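PDB 2XTS: sulfite dehydrogenase, which probably oxidises protein-bound sulfane sulfur at a molybdopterin-bound molybdenum centre and passes the electrons to heme c, as the molybdenum-binding subunit of sulfane dehydrogenase SoxCD. Local coordinates for residues 165-175 and 224-235. Residues are numbered along the deposited sequence; the frame is centred on the assembly and turned at random. Where two conformers were deposited one is given.
Sequences EGKWLYAEGAD and VKWVRRLGIYDK. With MTE (phosphonic acidmono-(2-amino-5,6-dimercapto-4-oxo-3,7,8a,9,10,10a-hexahydro-4H-8-oxa-1,3,9,10-tetraaza-anthracen-7-ylmethyl)ester), chain E.
Glu172 holds CG between its backbone N and carbonyl carbon (chi1 62°) and runs extended from there, which brings OE1 between two arginines of the neighbouring strand. Arg228 reaches out to OE1, whereas Arg229 bends at chi3 (76°), turning its own NE back to the carboxylate. Glu172 OE1 thus accepts three N-H groups: Arg229 NE at 3.0 Å, Arg228 NE also at 3.0 Å, and Arg228 NH2, longer at 3.2 Å. The two NE atoms meet OE1 from opposite sides of the carboxylate plane, both well out of it, and the Arg228 guanidinium stands perpendicular to that plane. The two arginines are consecutive yet reach one residue because of a classic beta bulge, in which Glu172 O accepts from Arg228 N (2.8 Å) and Arg229 N (3.3 Å). Arg229 also grips Tyr233 OH end-on through NH1 and NH2, while its NH2 lies 3.5 Å from Tyr170 CD2 at the ring edge; NH1 also bonds Asn92, and Tyr233 OH bonds Asp18 of the cytochrome chain. Leu169, Ala171, Leu230 and Ile232 pack on the other face of these antiparallel strands, with helix 153-160 covering the leucines and Ile232. In the flanking loops, Asp175 OD1 and OD2 accept from N2 and N3 of the molybdopterin, OD2 also from Ser177, and Lys225 N donates to the pterin N1 (2.9 Å). Replacing Glu172 by alanine would probably leave both arginines without their shared carboxylate, and Arg95 of the cytochrome chain without its salt-bridge mate. Two buried arginines on OE1, with that Arg95 on OE2, would probably favour an ionised Glu172.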
ATOM      1  N   GLU A 165     -15.336  21.044  31.386  1.00 16.81           N
ATOM      2  CA  GLU A 165     -14.041  21.527  31.821  1.00 16.56           C
ATOM      3  C   GLU A 165     -12.879  20.836  31.104  1.00 15.75           C
ATOM      4  O   GLU A 165     -11.741  21.319  31.173  1.00 16.33           O
ATOM      5  CB  GLU A 165     -13.905  21.335  33.330  1.00 17.38           C
ATOM      6  CG  GLU A 165     -14.899  22.135  34.164  1.00 20.51           C
ATOM      7  CD  GLU A 165     -16.287  21.482  34.340  1.00 24.21           C
ATOM      8  OE1 GLU A 165     -16.500  20.289  34.007  1.00 24.26           O
ATOM      9  OE2 GLU A 165     -17.190  22.195  34.840  1.00 28.05           O
ATOM     10  N   GLY A 166     -13.172  19.747  30.396  1.00 15.02           N
ATOM     11  CA  GLY A 166     -12.138  18.973  29.707  1.00 14.33           C
ATOM     12  C   GLY A 166     -11.732  19.584  28.385  1.00 14.27           C
ATOM     13  O   GLY A 166     -12.293  19.240  27.336  1.00 18.03           O
ATOM     14  N   LYS A 167     -10.716  20.447  28.436  1.00 12.99           N
ATOM     15  CA  LYS A 167     -10.281  21.243  27.293  1.00 13.24           C
ATOM     16  C   LYS A 167      -9.096  20.634  26.514  1.00 10.91           C
ATOM     17  O   LYS A 167      -8.841  21.041  25.365  1.00 10.98           O
ATOM     18  CB  LYS A 167      -9.876  22.640  27.802  1.00 14.97           C
ATOM     19  CG  LYS A 167     -10.989  23.473  28.503  1.00 18.35           C
ATOM     20  CD  LYS A 167     -12.214  23.627  27.640  1.00 22.02           C
ATOM     21  CE  LYS A 167     -13.224  24.634  28.228  1.00 25.12           C
ATOM     22  NZ  LYS A 167     -12.711  26.033  28.242  1.00 28.33           N
ATOM     23  N   TRP A 168      -8.390  19.692  27.143  1.00  9.69           N
ATOM     24  CA  TRP A 168      -7.195  19.075  26.570  1.00  9.59           C
ATOM     25  C   TRP A 168      -7.279  17.579  26.718  1.00  9.02           C
ATOM     26  O   TRP A 168      -7.786  17.071  27.716  1.00 10.72           O
ATOM     27  CB  TRP A 168      -5.928  19.590  27.273  1.00  9.75           C
ATOM     28  CG  TRP A 168      -5.584  21.002  27.032  1.00  9.84           C
ATOM     29  CD1 TRP A 168      -6.080  22.082  27.683  1.00 10.76           C
ATOM     30  CD2 TRP A 168      -4.660  21.496  26.060  1.00 10.00           C
ATOM     31  NE1 TRP A 168      -5.508  23.224  27.178  1.00 11.04           N
ATOM     32  CE2 TRP A 168      -4.622  22.887  26.193  1.00  9.63           C
ATOM     33  CE3 TRP A 168      -3.832  20.888  25.113  1.00  9.11           C
ATOM     34  CZ2 TRP A 168      -3.796  23.696  25.407  1.00 10.48           C
ATOM     35  CZ3 TRP A 168      -2.990  21.695  24.324  1.00 10.50           C
ATOM     36  CH2 TRP A 168      -2.996  23.081  24.472  1.00 10.68           C
ATOM     37  N   LEU A 169      -6.734  16.884  25.723  1.00  8.35           N
ATOM     38  CA  LEU A 169      -6.568  15.442  25.764  1.00  8.83           C
ATOM     39  C   LEU A 169      -5.088  15.147  25.740  1.00  8.75           C
ATOM     40  O   LEU A 169      -4.334  15.698  24.920  1.00 10.17           O
ATOM     41  CB  LEU A 169      -7.268  14.776  24.578  1.00  9.72           C
ATOM     42  CG  LEU A 169      -7.140  13.253  24.424  1.00 10.30           C
ATOM     43  CD1 LEU A 169      -8.344  12.701  23.693  1.00 12.06           C
ATOM     44  CD2 LEU A 169      -5.863  12.886  23.666  1.00 11.96           C
ATOM     45  N   TYR A 170      -4.670  14.288  26.659  1.00  7.91           N
ATOM     46  CA  TYR A 170      -3.302  13.807  26.722  1.00  7.96           C
ATOM     47  C   TYR A 170      -3.288  12.358  26.283  1.00  7.22           C
ATOM     48  O   TYR A 170      -4.006  11.536  26.854  1.00  8.83           O
ATOM     49  CB  TYR A 170      -2.814  13.922  28.148  1.00  8.32           C
ATOM     50  CG  TYR A 170      -1.414  13.408  28.401  1.00  9.07           C
ATOM     51  CD1 TYR A 170      -0.283  14.143  28.018  1.00  9.15           C
ATOM     52  CD2 TYR A 170      -1.216  12.224  29.104  1.00 10.39           C
ATOM     53  CE1 TYR A 170       1.000  13.671  28.310  1.00 10.97           C
ATOM     54  CE2 TYR A 170       0.039  11.738  29.371  1.00 12.13           C
ATOM     55  CZ  TYR A 170       1.143  12.472  29.002  1.00 11.52           C
ATOM     56  OH  TYR A 170       2.411  11.995  29.276  1.00 12.97           O
ATOM     57  N   ALA A 171      -2.466  12.036  25.282  1.00  7.29           N
ATOM     58  CA  ALA A 171      -2.386  10.660  24.781  1.00  7.68           C
ATOM     59  C   ALA A 171      -1.021  10.108  25.098  1.00  7.43           C
ATOM     60  O   ALA A 171      -0.016  10.776  24.852  1.00  7.86           O
ATOM     61  CB  ALA A 171      -2.622  10.574  23.272  1.00  9.40           C
ATOM     62  N   GLU A 172      -0.977   8.891  25.633  1.00  7.83           N
ATOM     63  CA  GLU A 172       0.315   8.241  25.869  1.00  8.87           C
ATOM     64  C   GLU A 172       0.310   6.815  25.392  1.00  7.76           C
ATOM     65  O   GLU A 172      -0.730   6.145  25.292  1.00  7.67           O
ATOM     66  CB  GLU A 172       0.795   8.301  27.325  1.00 11.23           C
ATOM     67  CG  GLU A 172      -0.121   7.617  28.262  1.00 11.65           C
ATOM     68  CD  GLU A 172       0.470   7.100  29.610  1.00 12.53           C
ATOM     69  OE1 GLU A 172      -0.355   6.597  30.385  1.00 13.51           O
ATOM     70  OE2 GLU A 172       1.690   7.154  29.917  1.00 14.43           O
ATOM     71  N   GLY A 173       1.514   6.391  25.050  1.00  7.12           N
ATOM     72  CA  GLY A 173       1.767   5.075  24.523  1.00  7.37           C
ATOM     73  C   GLY A 173       2.063   4.025  25.575  1.00  7.44           C
ATOM     74  O   GLY A 173       2.372   4.338  26.720  1.00  7.35           O
ATOM     75  N   ALA A 174       2.014   2.767  25.155  1.00  6.95           N
ATOM     76  CA  ALA A 174       2.270   1.623  26.034  1.00  6.58           C
ATOM     77  C   ALA A 174       3.747   1.358  26.264  1.00  7.71           C
ATOM     78  O   ALA A 174       4.098   0.582  27.147  1.00  8.56           O
ATOM     79  CB  ALA A 174       1.618   0.368  25.440  1.00  8.14           C
ATOM     80  N   ASP A 175       4.599   1.984  25.448  1.00  7.85           N
ATOM     81  CA  ASP A 175       6.039   1.839  25.531  1.00  7.17           C
ATOM     82  C   ASP A 175       6.640   2.565  26.738  1.00  7.39           C
ATOM     83  O   ASP A 175       5.987   3.381  27.381  1.00  7.79           O
ATOM     84  CB  ASP A 175       6.719   2.267  24.206  1.00  7.21           C
ATOM     85  CG  ASP A 175       6.407   3.696  23.772  1.00  7.50           C
ATOM     86  OD1 ASP A 175       5.289   4.206  24.048  1.00  7.92           O
ATOM     87  OD2 ASP A 175       7.278   4.294  23.088  1.00  7.63           O
ATOM     88  N   VAL A 224       0.780   9.248  18.345  1.00  6.62           N
ATOM     89  CA  VAL A 224       1.191   8.349  19.412  1.00  6.43           C
ATOM     90  C   VAL A 224       0.919   6.888  18.992  1.00  6.17           C
ATOM     91  O   VAL A 224      -0.209   6.526  18.644  1.00  7.38           O
ATOM     92  CB  VAL A 224       0.484   8.704  20.742  1.00  6.40           C
ATOM     93  CG1 VAL A 224       0.879   7.709  21.834  1.00  8.49           C
ATOM     94  CG2 VAL A 224       0.802  10.118  21.175  1.00  7.76           C
ATOM     95  N   LYS A 225       1.961   6.070  19.055  1.00  6.12           N
ATOM     96  CA  LYS A 225       1.891   4.655  18.709  1.00  5.67           C
ATOM     97  C   LYS A 225       1.637   3.795  19.946  1.00  6.45           C
ATOM     98  O   LYS A 225       1.961   4.169  21.077  1.00  7.10           O
ATOM     99  CB  LYS A 225       3.203   4.245  18.033  1.00  6.70           C
ATOM    100  CG  LYS A 225       3.386   4.826  16.673  1.00  4.90           C
ATOM    101  CD  LYS A 225       4.655   4.358  15.962  1.00  6.38           C
ATOM    102  CE  LYS A 225       5.940   4.858  16.581  1.00  6.53           C
ATOM    103  NZ  LYS A 225       7.095   4.264  15.872  1.00  6.86           N
ATOM    104  N   TRP A 226       1.060   2.622  19.712  1.00  6.10           N
ATOM    105  CA  TRP A 226       0.752   1.675  20.789  1.00  6.18           C
ATOM    106  C   TRP A 226      -0.058   2.394  21.863  1.00  6.46           C
ATOM    107  O   TRP A 226       0.204   2.268  23.053  1.00  6.85           O
ATOM    108  CB  TRP A 226       2.034   1.024  21.383  1.00  7.01           C
ATOM    109  CG  TRP A 226       3.048   0.604  20.354  1.00  6.37           C
ATOM    110  CD1 TRP A 226       2.955  -0.493  19.555  1.00  6.70           C
ATOM    111  CD2 TRP A 226       4.292   1.226  20.034  1.00  6.27           C
ATOM    112  NE1 TRP A 226       4.053  -0.584  18.740  1.00  6.62           N
ATOM    113  CE2 TRP A 226       4.881   0.467  19.009  1.00  6.15           C
ATOM    114  CE3 TRP A 226       4.981   2.329  20.525  1.00  5.90           C
ATOM    115  CZ2 TRP A 226       6.093   0.814  18.431  1.00  6.67           C
ATOM    116  CZ3 TRP A 226       6.193   2.659  19.968  1.00  6.27           C
ATOM    117  CH2 TRP A 226       6.735   1.918  18.914  1.00  6.99           C
ATOM    118  N   VAL A 227      -1.056   3.177  21.437  1.00  6.99           N
ATOM    119  CA  VAL A 227      -1.714   4.114  22.341  0.50  7.99           C
ATOM    120  C   VAL A 227      -2.431   3.374  23.465  1.00  7.82           C
ATOM    121  O   VAL A 227      -3.208   2.460  23.209  1.00  9.24           O
ATOM    122  CB  VAL A 227      -2.682   5.072  21.613  0.50  9.08           C
ATOM    123  CG1 VAL A 227      -2.860   6.358  22.427  0.50  7.58           C
ATOM    124  CG2 VAL A 227      -2.160   5.482  20.301  0.50  9.87           C
ATOM    125  N   ARG A 228      -2.148   3.759  24.704  1.00  7.49           N
ATOM    126  CA  ARG A 228      -2.741   3.084  25.862  1.00  7.74           C
ATOM    127  C   ARG A 228      -3.697   3.911  26.695  1.00  7.58           C
ATOM    128  O   ARG A 228      -4.538   3.355  27.413  1.00  8.70           O
ATOM    129  CB  ARG A 228      -1.648   2.527  26.789  1.00  8.38           C
ATOM    130  CG  ARG A 228      -1.092   3.507  27.785  1.00  8.73           C
ATOM    131  CD  ARG A 228      -0.205   2.822  28.768  1.00  9.55           C
ATOM    132  NE  ARG A 228       0.170   3.719  29.860  1.00  9.56           N
ATOM    133  CZ  ARG A 228       0.961   3.379  30.871  1.00  9.85           C
ATOM    134  NH1 ARG A 228       1.540   2.178  30.912  1.00 10.65           N
ATOM    135  NH2 ARG A 228       1.181   4.252  31.842  1.00 10.31           N
ATOM    136  N   ARG A 229      -3.594   5.233  26.617  1.00  7.75           N
ATOM    137  CA  ARG A 229      -4.415   6.074  27.492  1.00  8.21           C
ATOM    138  C   ARG A 229      -4.673   7.431  26.872  1.00  8.05           C
ATOM    139  O   ARG A 229      -3.788   8.028  26.269  1.00  9.29           O
ATOM    140  CB  ARG A 229      -3.767   6.237  28.877  1.00  8.41           C
ATOM    141  CG  ARG A 229      -4.612   6.956  29.915  1.00  9.03           C
ATOM    142  CD  ARG A 229      -3.971   6.913  31.285  1.00  8.81           C
ATOM    143  NE  ARG A 229      -2.860   7.852  31.392  1.00  8.73           N
ATOM    144  CZ  ARG A 229      -3.000   9.160  31.612  1.00  9.22           C
ATOM    145  NH1 ARG A 229      -4.199   9.715  31.731  1.00  8.89           N
ATOM    146  NH2 ARG A 229      -1.933   9.937  31.717  1.00 10.05           N
ATOM    147  N   LEU A 230      -5.926   7.861  26.989  1.00  8.73           N
ATOM    148  CA  LEU A 230      -6.416   9.191  26.633  1.00  9.04           C
ATOM    149  C   LEU A 230      -6.922   9.835  27.923  1.00  9.10           C
ATOM    150  O   LEU A 230      -7.950   9.427  28.473  1.00 10.22           O
ATOM    151  CB  LEU A 230      -7.529   9.121  25.587  1.00  9.61           C
ATOM    152  CG  LEU A 230      -7.276   8.258  24.357  1.00 10.46           C
ATOM    153  CD1 LEU A 230      -8.535   8.241  23.480  1.00 11.77           C
ATOM    154  CD2 LEU A 230      -6.058   8.755  23.569  1.00 10.50           C
ATOM    155  N   GLY A 231      -6.183  10.807  28.419  1.00  8.43           N
ATOM    156  CA  GLY A 231      -6.535  11.509  29.651  1.00  9.03           C
ATOM    157  C   GLY A 231      -7.107  12.855  29.316  1.00  9.32           C
ATOM    158  O   GLY A 231      -6.559  13.574  28.488  1.00  9.76           O
ATOM    159  N   ILE A 232      -8.209  13.226  29.956  1.00  9.60           N
ATOM    160  CA  ILE A 232      -8.847  14.510  29.683  1.00 10.27           C
ATOM    161  C   ILE A 232      -8.557  15.442  30.849  1.00 10.20           C
ATOM    162  O   ILE A 232      -8.897  15.132  31.977  1.00 10.67           O
ATOM    163  CB  ILE A 232     -10.356  14.353  29.500  1.00 11.22           C
ATOM    164  CG1 ILE A 232     -10.672  13.288  28.428  1.00 12.68           C
ATOM    165  CG2 ILE A 232     -10.969  15.707  29.150  1.00 12.90           C
ATOM    166  CD1 ILE A 232      -9.991  13.506  27.067  1.00 13.46           C
ATOM    167  N   TYR A 233      -7.917  16.566  30.567  1.00  9.88           N
ATOM    168  CA  TYR A 233      -7.457  17.518  31.576  1.00 10.39           C
ATOM    169  C   TYR A 233      -7.976  18.918  31.238  1.00 10.07           C
ATOM    170  O   TYR A 233      -8.463  19.184  30.123  1.00 10.42           O
ATOM    171  CB  TYR A 233      -5.906  17.482  31.660  1.00 10.37           C
ATOM    172  CG  TYR A 233      -5.334  16.137  32.004  1.00 11.63           C
ATOM    173  CD1 TYR A 233      -5.335  15.670  33.293  1.00 14.60           C
ATOM    174  CD2 TYR A 233      -4.759  15.356  31.056  1.00 13.05           C
ATOM    175  CE1 TYR A 233      -4.826  14.422  33.611  1.00 15.57           C
ATOM    176  CE2 TYR A 233      -4.244  14.117  31.365  1.00 13.03           C
ATOM    177  CZ  TYR A 233      -4.262  13.653  32.635  1.00 12.68           C
ATOM    178  OH  TYR A 233      -3.739  12.403  32.891  1.00 12.96           O
ATOM    179  N   ASP A 234      -7.841  19.824  32.203  1.00 10.75           N
ATOM    180  CA  ASP A 234      -8.288  21.206  32.029  1.00 11.41           C
ATOM    181  C   ASP A 234      -7.215  22.118  31.462  1.00 11.37           C
ATOM    182  O   ASP A 234      -7.474  23.261  31.141  1.00 12.55           O
ATOM    183  CB  ASP A 234      -8.899  21.773  33.331  1.00 11.95           C
ATOM    184  CG  ASP A 234      -7.907  21.863  34.484  1.00 14.30           C
ATOM    185  OD1 ASP A 234      -6.722  21.477  34.341  1.00 17.79           O
ATOM    186  OD2 ASP A 234      -8.342  22.337  35.565  1.00 19.58           O
ATOM    187  N   LYS A 235      -6.017  21.571  31.290  1.00 11.10           N
ATOM    188  CA  LYS A 235      -4.855  22.306  30.768  1.00 10.98           C
ATOM    189  C   LYS A 235      -3.891  21.324  30.131  1.00 10.05           C
ATOM    190  O   LYS A 235      -3.997  20.135  30.368  1.00  9.97           O
ATOM    191  CB  LYS A 235      -4.123  23.087  31.858  1.00 12.01           C
ATOM    192  CG  LYS A 235      -3.677  22.284  33.018  1.00 15.38           C
ATOM    193  CD  LYS A 235      -3.073  23.167  34.100  1.00 19.08           C
ATOM    194  CE  LYS A 235      -4.029  24.270  34.576  1.00 21.66           C
ATOM    195  NZ  LYS A 235      -3.689  24.935  35.889  1.00 25.96           N
TER
HETATM  196  N1  MTE E 500       4.604   6.906  19.819  1.00  1.84           N
HETATM  197  C2  MTE E 500       5.184   6.296  20.847  1.00  1.98           C
HETATM  198  N2  MTE E 500       4.409   5.620  21.721  1.00  2.25           N
HETATM  199  N3  MTE E 500       6.519   6.311  21.029  1.00  1.71           N
HETATM  200  C4  MTE E 500       7.366   6.967  20.184  1.00  1.99           C
HETATM  201  O4  MTE E 500       8.592   6.922  20.415  1.00  2.29           O
HETATM  202  N5  MTE E 500       7.528   8.456  18.170  1.00  2.13           N
HETATM  203  C6  MTE E 500       6.743   9.496  17.547  1.00  2.15           C
HETATM  204  C7  MTE E 500       5.420   9.032  16.959  1.00  0.97           C
HETATM  205  N8  MTE E 500       4.692   8.254  17.928  1.00  0.67           N
HETATM  206  C9  MTE E 500       6.802   7.681  19.057  1.00  1.89           C
HETATM  207  C10 MTE E 500       5.341   7.627  18.921  1.00  2.16           C
HETATM  208  C1' MTE E 500       7.508  10.262  16.483  1.00  1.65           C
HETATM  209  S1' MTE E 500       8.723  11.418  16.985  1.00  2.47           S
HETATM  210  C2' MTE E 500       7.220  10.135  15.166  1.00  1.29           C
HETATM  211  S2' MTE E 500       7.950  11.129  13.968  1.00  2.44           S
HETATM  212  C3' MTE E 500       6.191   9.114  14.730  1.00  1.67           C
HETATM  213  O3' MTE E 500       5.696   8.278  15.790  1.00  1.77           O
HETATM  214  C4' MTE E 500       6.796   8.172  13.707  1.00  2.01           C
HETATM  215  O4' MTE E 500       5.792   7.262  13.237  1.00  2.04           O
HETATM  216  P   MTE E 500       6.333   5.948  12.493  1.00  2.05           P
HETATM  217  O1P MTE E 500       7.087   6.586  11.288  1.00  2.28           O
HETATM  218  O2P MTE E 500       7.294   5.209  13.364  1.00  2.22           O
HETATM  219  O3P MTE E 500       5.109   5.218  12.057  1.00  2.34           O
HETATM  220  O   HOH W   1       1.906  -0.128  28.950  1.00  9.70           O